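Local atomic coordinates of putative ferredoxin (Hydrogenobacter thermophilus, PDB entry 7M1O), a protein that carries a [4Fe-4S] cluster and probably works as a small electron-transfer protein. Residues Leu3-Asp8 and Pro23-Asn28; Gln53-Val58 and Ile67-Val72. All blocks are in the same frame, centred on the assembly; numbering follows the deposited sequence.

Contact 1: Leu3-Asp8 and Pro23-Asn28; sequences LRTMVD and PEVYKN
Beside the cluster site of this single-cluster ferredoxin, the central strand of the three-stranded antiparallel sheet sends Thr5 and Val7 against Val25 and Tyr26. The polar link is a hydrogen bond between two hydroxyls, Thr5 OG1 to Tyr26 OH at 2.8 Å; the proton may come from either oxygen. The two side chains run head-on toward each other, and the threonine oxygen arrives at the phenol edge of the ring, close to its plane. With chi1 at -177°, Thr5 sends OG1 anti to its backbone N, while its methyl CG2 lies 3.6 Å from Val25 CG1. The same Val25 CG1 sits over the middle of one face of the Tyr26 ring, 3.4 Å from its plane. Val7 adds an apolar touch further down the ring, CG2 lying 3.7 Å from Tyr26 CD1, its side chain slanting across the tyrosine. Thr5 is buried, and its OG1 has a second hydroxyl partner, Thr69 OG1, so the phenol joins a chain of hydroxyls. A phenylalanine in place of Tyr26 could keep the apolar contacts but would probably leave Thr5 OG1 without one of its two hydroxyl partners. Val7 also touches the [4Fe-4S] cluster; the nearest atoms of the Tyr26 and Cys18 side chains are about 4 Å apart, and Cys18 is a cluster ligand. Around this core, strand 67-71 brings Ile67 against both Thr5 and Tyr26, helix 52-61 lays Val55 and Val58 on the tyrosine, and strand 45-47 meets Val25 through Met45.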
# COMPACT_ATOMS: atom_id res chain seq x y z
N LEU A 3 3.06 11.19 -5.19
CA LEU A 3 2.95 10.31 -4.04
C LEU A 3 3.43 8.90 -4.38
O LEU A 3 3.10 8.37 -5.44
CB LEU A 3 1.50 10.26 -3.54
CG LEU A 3 1.29 9.91 -2.07
CD1 LEU A 3 1.79 11.03 -1.18
CD2 LEU A 3 -0.17 9.61 -1.80
N ARG A 4 4.22 8.31 -3.48
CA ARG A 4 4.62 6.91 -3.62
C ARG A 4 4.31 6.17 -2.33
O ARG A 4 4.20 6.77 -1.26
CB ARG A 4 6.11 6.80 -3.96
CG ARG A 4 7.07 7.30 -2.89
CD ARG A 4 8.51 6.98 -3.28
NE ARG A 4 9.48 7.34 -2.25
CZ ARG A 4 10.78 7.08 -2.32
NH1 ARG A 4 11.28 6.46 -3.38
NH2 ARG A 4 11.58 7.45 -1.34
N THR A 5 4.17 4.85 -2.43
CA THR A 5 3.78 4.03 -1.28
C THR A 5 4.41 2.65 -1.34
O THR A 5 4.75 2.15 -2.41
CB THR A 5 2.23 3.90 -1.21
OG1 THR A 5 1.86 3.16 -0.03
CG2 THR A 5 1.68 3.20 -2.45
N MET A 6 4.59 2.04 -0.17
CA MET A 6 5.12 0.68 -0.06
C MET A 6 4.47 -0.03 1.11
O MET A 6 3.86 0.61 1.97
CB MET A 6 6.65 0.69 0.11
CG MET A 6 7.15 1.29 1.43
SD MET A 6 8.83 0.75 1.82
CE MET A 6 9.23 1.79 3.23
N VAL A 7 4.59 -1.36 1.14
CA VAL A 7 4.10 -2.16 2.26
C VAL A 7 5.27 -2.85 2.95
O VAL A 7 6.11 -3.47 2.30
CB VAL A 7 3.08 -3.22 1.80
CG1 VAL A 7 2.67 -4.12 2.96
CG2 VAL A 7 1.86 -2.55 1.19
N ASP A 8 5.32 -2.73 4.27
CA ASP A 8 6.32 -3.43 5.07
C ASP A 8 5.79 -4.81 5.44
O ASP A 8 4.96 -4.94 6.35
CB ASP A 8 6.64 -2.62 6.33
CG ASP A 8 7.85 -3.16 7.07
OD1 ASP A 8 8.24 -4.32 6.83
OD2 ASP A 8 8.42 -2.41 7.89
N PRO A 23 -7.57 -1.78 -4.72
CA PRO A 23 -6.95 -2.83 -5.54
C PRO A 23 -6.11 -2.25 -6.68
O PRO A 23 -5.31 -2.97 -7.27
CB PRO A 23 -8.16 -3.61 -6.08
CG PRO A 23 -9.30 -2.66 -6.01
CD PRO A 23 -9.04 -1.81 -4.80
N GLU A 24 -6.29 -0.97 -6.97
CA GLU A 24 -5.48 -0.29 -7.97
C GLU A 24 -4.02 -0.18 -7.51
O GLU A 24 -3.11 -0.12 -8.33
CB GLU A 24 -6.03 1.12 -8.25
CG GLU A 24 -7.48 1.16 -8.70
CD GLU A 24 -8.46 1.37 -7.55
OE1 GLU A 24 -8.15 0.94 -6.42
OE2 GLU A 24 -9.52 1.98 -7.78
N VAL A 25 -3.82 -0.17 -6.19
CA VAL A 25 -2.50 0.07 -5.61
C VAL A 25 -1.94 -1.14 -4.87
O VAL A 25 -0.75 -1.43 -4.95
CB VAL A 25 -2.53 1.28 -4.65
CG1 VAL A 25 -1.16 1.52 -4.01
CG2 VAL A 25 -2.99 2.52 -5.38
N TYR A 26 -2.81 -1.85 -4.14
CA TYR A 26 -2.37 -2.97 -3.31
C TYR A 26 -3.03 -4.28 -3.71
O TYR A 26 -4.15 -4.30 -4.22
CB TYR A 26 -2.67 -2.68 -1.84
CG TYR A 26 -2.17 -1.34 -1.37
CD1 TYR A 26 -0.85 -1.16 -0.99
CD2 TYR A 26 -3.01 -0.24 -1.33
CE1 TYR A 26 -0.38 0.07 -0.57
CE2 TYR A 26 -2.56 0.99 -0.91
CZ TYR A 26 -1.24 1.14 -0.53
OH TYR A 26 -0.79 2.37 -0.11
N LYS A 27 -2.33 -5.39 -3.47
CA LYS A 27 -2.85 -6.71 -3.74
C LYS A 27 -2.38 -7.70 -2.69
O LYS A 27 -1.35 -7.50 -2.05
CB LYS A 27 -2.42 -7.20 -5.13
CG LYS A 27 -0.93 -7.51 -5.23
CD LYS A 27 -0.51 -7.84 -6.66
CE LYS A 27 0.99 -8.13 -6.73
NZ LYS A 27 1.49 -8.29 -8.12
N ASN A 28 -3.16 -8.76 -2.50
CA ASN A 28 -2.72 -9.90 -1.71
C ASN A 28 -1.55 -10.56 -2.43
O ASN A 28 -1.70 -10.99 -3.58
CB ASN A 28 -3.89 -10.88 -1.50
CG ASN A 28 -3.54 -12.04 -0.59
OD1 ASN A 28 -2.38 -12.41 -0.44
ND2 ASN A 28 -4.56 -12.62 0.02

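Contact 2: Gln53-Val58 and Ile67-Val72; sequences QEVKEV and IITEEV
Val55 and Thr69 cross at a slant where helix 52-61 packs on strand 67-71. The valine presents CG1, the methyl anti to its backbone N (chi1 165°), and this one carbon meets both branches of the threonine: OG1 at 3.7 Å and the methyl CG2 at 4.0 Å. One turn further along the helix, at Val58, Ile67 reaches across from the strand with its extended arm. Its chi2 of 177° stretches the chain out so that CD1 comes to 3.9 Å from the backbone oxygen of Val58, with Val58 CG2 a looser neighbour at 4.3 Å from the same CD1. Lys56 and Glu71 carry opposite charges on this side, but NZ and OE2 stay 6.5 Å apart, too far for a salt bridge. No hydrogen bond passes between the two segments. The hydroxyl of Thr69 is instead satisfied by Thr59 OG1, further along the same helix, and by Thr5 OG1 on the adjoining strand. Ile67 also touches the [4Fe-4S] cluster and packs on Cys18. Helix and strand therefore meet by van der Waals contact. Separately, the Ile67 side chain gives the cluster an apolar neighbour on this side.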
# COMPACT_ATOMS: atom_id res chain seq x y z
N GLN A 53 -5.61 10.33 -2.35
CA GLN A 53 -6.35 10.45 -1.10
C GLN A 53 -6.78 9.09 -0.56
O GLN A 53 -6.78 8.86 0.65
CB GLN A 53 -7.58 11.34 -1.29
CG GLN A 53 -7.23 12.80 -1.52
CD GLN A 53 -8.45 13.70 -1.60
OE1 GLN A 53 -9.49 13.39 -1.02
NE2 GLN A 53 -8.32 14.81 -2.32
N GLU A 54 -7.14 8.18 -1.46
CA GLU A 54 -7.46 6.81 -1.08
C GLU A 54 -6.25 6.15 -0.43
O GLU A 54 -6.36 5.53 0.63
CB GLU A 54 -7.92 6.00 -2.29
CG GLU A 54 -9.30 6.37 -2.81
CD GLU A 54 -10.41 6.01 -1.83
OE1 GLU A 54 -10.33 4.93 -1.22
OE2 GLU A 54 -11.35 6.82 -1.68
N VAL A 55 -5.09 6.29 -1.07
CA VAL A 55 -3.85 5.73 -0.54
C VAL A 55 -3.52 6.35 0.82
O VAL A 55 -3.12 5.65 1.74
CB VAL A 55 -2.68 5.95 -1.52
CG1 VAL A 55 -1.32 5.72 -0.85
CG2 VAL A 55 -2.83 5.03 -2.72
N LYS A 56 -3.70 7.66 0.93
CA LYS A 56 -3.39 8.36 2.18
C LYS A 56 -4.33 7.89 3.29
O LYS A 56 -3.92 7.80 4.45
CB LYS A 56 -3.49 9.87 2.00
CG LYS A 56 -2.33 10.48 1.23
CD LYS A 56 -2.39 12.00 1.18
CE LYS A 56 -1.83 12.62 2.44
NZ LYS A 56 -1.82 14.11 2.37
N GLU A 57 -5.57 7.60 2.94
CA GLU A 57 -6.55 7.12 3.91
C GLU A 57 -6.20 5.74 4.45
O GLU A 57 -6.18 5.53 5.66
CB GLU A 57 -7.95 7.11 3.30
CG GLU A 57 -8.61 8.48 3.26
CD GLU A 57 -9.92 8.48 2.49
OE1 GLU A 57 -10.47 7.39 2.25
OE2 GLU A 57 -10.39 9.58 2.12
N VAL A 58 -5.92 4.79 3.56
CA VAL A 58 -5.60 3.43 4.00
C VAL A 58 -4.28 3.40 4.75
O VAL A 58 -4.05 2.53 5.59
CB VAL A 58 -5.54 2.43 2.83
CG1 VAL A 58 -6.89 2.34 2.14
CG2 VAL A 58 -4.45 2.82 1.84
N ILE A 67 1.96 0.24 5.97
CA ILE A 67 1.97 1.01 4.74
C ILE A 67 2.72 2.32 4.94
O ILE A 67 2.32 3.17 5.74
CB ILE A 67 0.55 1.31 4.24
CG1 ILE A 67 -0.23 -0.00 4.09
CG2 ILE A 67 0.60 2.07 2.92
CD1 ILE A 67 -1.67 0.17 3.66
N ILE A 68 3.82 2.46 4.21
CA ILE A 68 4.62 3.67 4.24
C ILE A 68 4.34 4.46 2.97
O ILE A 68 4.45 3.94 1.87
CB ILE A 68 6.13 3.36 4.34
CG1 ILE A 68 6.38 2.30 5.42
CG2 ILE A 68 6.92 4.63 4.64
CD1 ILE A 68 5.77 2.61 6.77
N THR A 69 3.95 5.72 3.15
CA THR A 69 3.57 6.59 2.04
C THR A 69 4.27 7.93 2.21
O THR A 69 4.45 8.40 3.33
CB THR A 69 2.04 6.80 1.98
OG1 THR A 69 1.39 5.55 1.72
CG2 THR A 69 1.66 7.80 0.90
N GLU A 70 4.68 8.54 1.11
CA GLU A 70 5.33 9.84 1.19
C GLU A 70 5.23 10.64 -0.10
O GLU A 70 5.03 10.09 -1.19
CB GLU A 70 6.80 9.67 1.58
CG GLU A 70 7.57 8.67 0.73
CD GLU A 70 9.00 8.47 1.21
OE1 GLU A 70 9.26 8.64 2.42
OE2 GLU A 70 9.86 8.15 0.37
N GLU A 71 5.35 11.95 0.04
CA GLU A 71 5.33 12.88 -1.08
C GLU A 71 6.73 13.02 -1.66
O GLU A 71 7.69 13.25 -0.93
CB GLU A 71 4.79 14.24 -0.64
CG GLU A 71 3.32 14.46 -0.95
CD GLU A 71 3.06 14.73 -2.42
OE1 GLU A 71 3.94 15.33 -3.08
OE2 GLU A 71 1.98 14.35 -2.91
N VAL A 72 6.84 12.88 -2.98
CA VAL A 72 8.12 12.98 -3.67
C VAL A 72 8.03 13.94 -4.85
O VAL A 72 9.04 14.33 -5.43
CB VAL A 72 8.61 11.60 -4.16
CG1 VAL A 72 8.93 10.70 -2.98
CG2 VAL A 72 7.57 10.96 -5.07
OXT VAL A 72 6.94 14.34 -5.24

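Overall arrangement
The 3-8/23-28 pair is complete before the chain reaches the 53-58/67-72 pair, yet the two centres are about 9 Å apart. They meet in the antiparallel sheet, where strands 3-7 and 67-71 are neighbours: Met6 N probably donates to Ile68 O (2.8 Å), and Arg4 NH2 forms a salt bridge with Glu70 OE2. Contact 1 lies near the centre of the molecule and contact 2 further out, where the helix packs on the sheet. Each gives one residue to the cluster pocket, Val7 and Ile67, so the N- and C-terminal strands together wall one part of the [4Fe-4S] site.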